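Local structure of profilin-2 (Mus musculus, 2V8F) at residues A2-Q5 with S6-D9. The protein binds actin and proline-rich ligands such as the FH1 domain of the formin mDia1, probably linking formins to the supply of actin monomers in the cytoskeleton. Sequence-based numbering, arbitrary orientation.
Sequences AGWQ and SYVD
With chi1 near -77° in both residues, CG of Trp4 and of Tyr7 is anti to the carbonyl carbon and beside the backbone N, and from three residues apart their rings meet at the start of the N-terminal helix of the profilin fold. The CE3-CZ3 side of the Trp4 benzo ring comes over one face of the Tyr7 ring, CZ3 above its centre, and the planes are inclined by 44°, an oblique pair; the closest carbons are Trp4 CE3 and Tyr7 CD2, 3.8 Å apart. This pair belongs to the proline-rich ligand site: Trp4 NE1 and Tyr7 OH each hydrogen-bond to the backbone of the bound formin peptide, while Leu135 of helix 121-137 packs against both side chains.

The backbone passes from a type I turn, Ala2 to Gln5, into helix 5-12. Tyr7 N is bonded to Trp4 O at 2.9 Å, a bent bond, and Val8 N adds a weak bond to the same oxygen. The next i to i+4 bond, from Asp9 N to Gln5 O, is short and nearly straight (2.9 Å, 164° at the hydrogen). Bent at chi2, the Gln5 side chain folds back across Val8, with NE2 3.7 Å from Val8 CG1 and hydrogen-bonded to Ala34 O. Gly3 O takes two bonds from Ser6: the backbone N, 3.2 Å away, approaches from above the carbonyl plane, whereas the hydroxyl, Ser6 OG, donates to Gly3 O at 2.7 Å, nearly in line with the C=O bond.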
loop_
_atom_site.group_PDB
_atom_site.type_symbol
_atom_site.label_atom_id
_atom_site.label_comp_id
_atom_site.label_asym_id
_atom_site.label_seq_id
_atom_site.Cartn_x
_atom_site.Cartn_y
_atom_site.Cartn_z
ATOM N N ALA A 2 1.475 -9.803 8.866
ATOM C CA ALA A 2 0.606 -9.333 9.927
ATOM C C ALA A 2 -0.445 -8.340 9.433
ATOM O O ALA A 2 -0.206 -7.767 8.378
ATOM C CB ALA A 2 1.301 -8.531 11.026
ATOM N N GLY A 3 -1.421 -8.213 10.344
ATOM C CA GLY A 3 -2.398 -7.134 10.249
ATOM C C GLY A 3 -1.736 -5.785 10.320
ATOM O O GLY A 3 -2.332 -4.766 9.966
ATOM N N TRP A 4 -0.514 -5.713 10.824
ATOM C CA TRP A 4 0.131 -4.414 10.846
ATOM C C TRP A 4 0.451 -3.946 9.440
ATOM O O TRP A 4 0.673 -2.751 9.212
ATOM C CB TRP A 4 1.416 -4.542 11.677
ATOM C CG TRP A 4 1.070 -4.590 13.131
ATOM C CD1 TRP A 4 1.091 -5.675 13.941
ATOM C CD2 TRP A 4 0.620 -3.490 13.941
ATOM N NE1 TRP A 4 0.699 -5.333 15.217
ATOM C CE2 TRP A 4 0.412 -4.019 15.244
ATOM C CE3 TRP A 4 0.386 -2.143 13.725
ATOM C CZ2 TRP A 4 -0.020 -3.211 16.300
ATOM C CZ3 TRP A 4 -0.035 -1.362 14.753
ATOM C CH2 TRP A 4 -0.239 -1.904 16.034
ATOM N N GLN A 5 0.462 -4.825 8.447
ATOM C CA GLN A 5 0.692 -4.339 7.071
ATOM C C GLN A 5 -0.406 -3.387 6.620
ATOM O O GLN A 5 -0.135 -2.519 5.766
ATOM C CB GLN A 5 0.847 -5.532 6.109
ATOM C CG GLN A 5 1.731 -5.263 4.909
ATOM C CD GLN A 5 3.201 -5.000 5.210
ATOM O OE1 GLN A 5 3.829 -5.648 6.059
ATOM N NE2 GLN A 5 3.831 -4.057 4.517
ATOM N N SER A 6 -1.606 -3.523 7.159
ATOM C CA SER A 6 -2.667 -2.567 6.812
ATOM C C SER A 6 -2.322 -1.143 7.213
ATOM O O SER A 6 -2.768 -0.167 6.597
ATOM C CB SER A 6 -3.991 -3.003 7.464
ATOM O OG SER A 6 -3.920 -2.939 8.884
ATOM N N TYR A 7 -1.523 -1.025 8.292
ATOM C CA TYR A 7 -1.077 0.325 8.687
ATOM C C TYR A 7 -0.076 0.892 7.705
ATOM O O TYR A 7 -0.119 2.088 7.400
ATOM C CB TYR A 7 -0.489 0.265 10.111
ATOM C CG TYR A 7 -1.634 0.199 11.113
ATOM C CD1 TYR A 7 -1.927 1.336 11.840
ATOM C CD2 TYR A 7 -2.398 -0.966 11.342
ATOM C CE1 TYR A 7 -2.939 1.370 12.774
ATOM C CE2 TYR A 7 -3.432 -0.923 12.284
ATOM C CZ TYR A 7 -3.695 0.224 12.983
ATOM O OH TYR A 7 -4.699 0.284 13.898
ATOM N N VAL A 8 0.821 0.046 7.224
ATOM C CA VAL A 8 1.694 0.472 6.126
ATOM C C VAL A 8 0.876 0.893 4.930
ATOM O O VAL A 8 1.184 1.940 4.329
ATOM C CB VAL A 8 2.704 -0.649 5.808
ATOM C CG1 VAL A 8 3.576 -0.337 4.602
ATOM C CG2 VAL A 8 3.666 -0.952 6.948
ATOM N N ASP A 9 -0.110 0.081 4.576
ATOM C CA ASP A 9 -0.981 0.429 3.431
ATOM C C ASP A 9 -1.574 1.829 3.592
ATOM O O ASP A 9 -1.627 2.620 2.668
ATOM C CB ASP A 9 -2.077 -0.612 3.330
ATOM C CG ASP A 9 -1.707 -1.968 2.852
ATOM O OD1 ASP A 9 -0.551 -2.112 2.424
ATOM O OD2 ASP A 9 -2.524 -2.935 2.893
#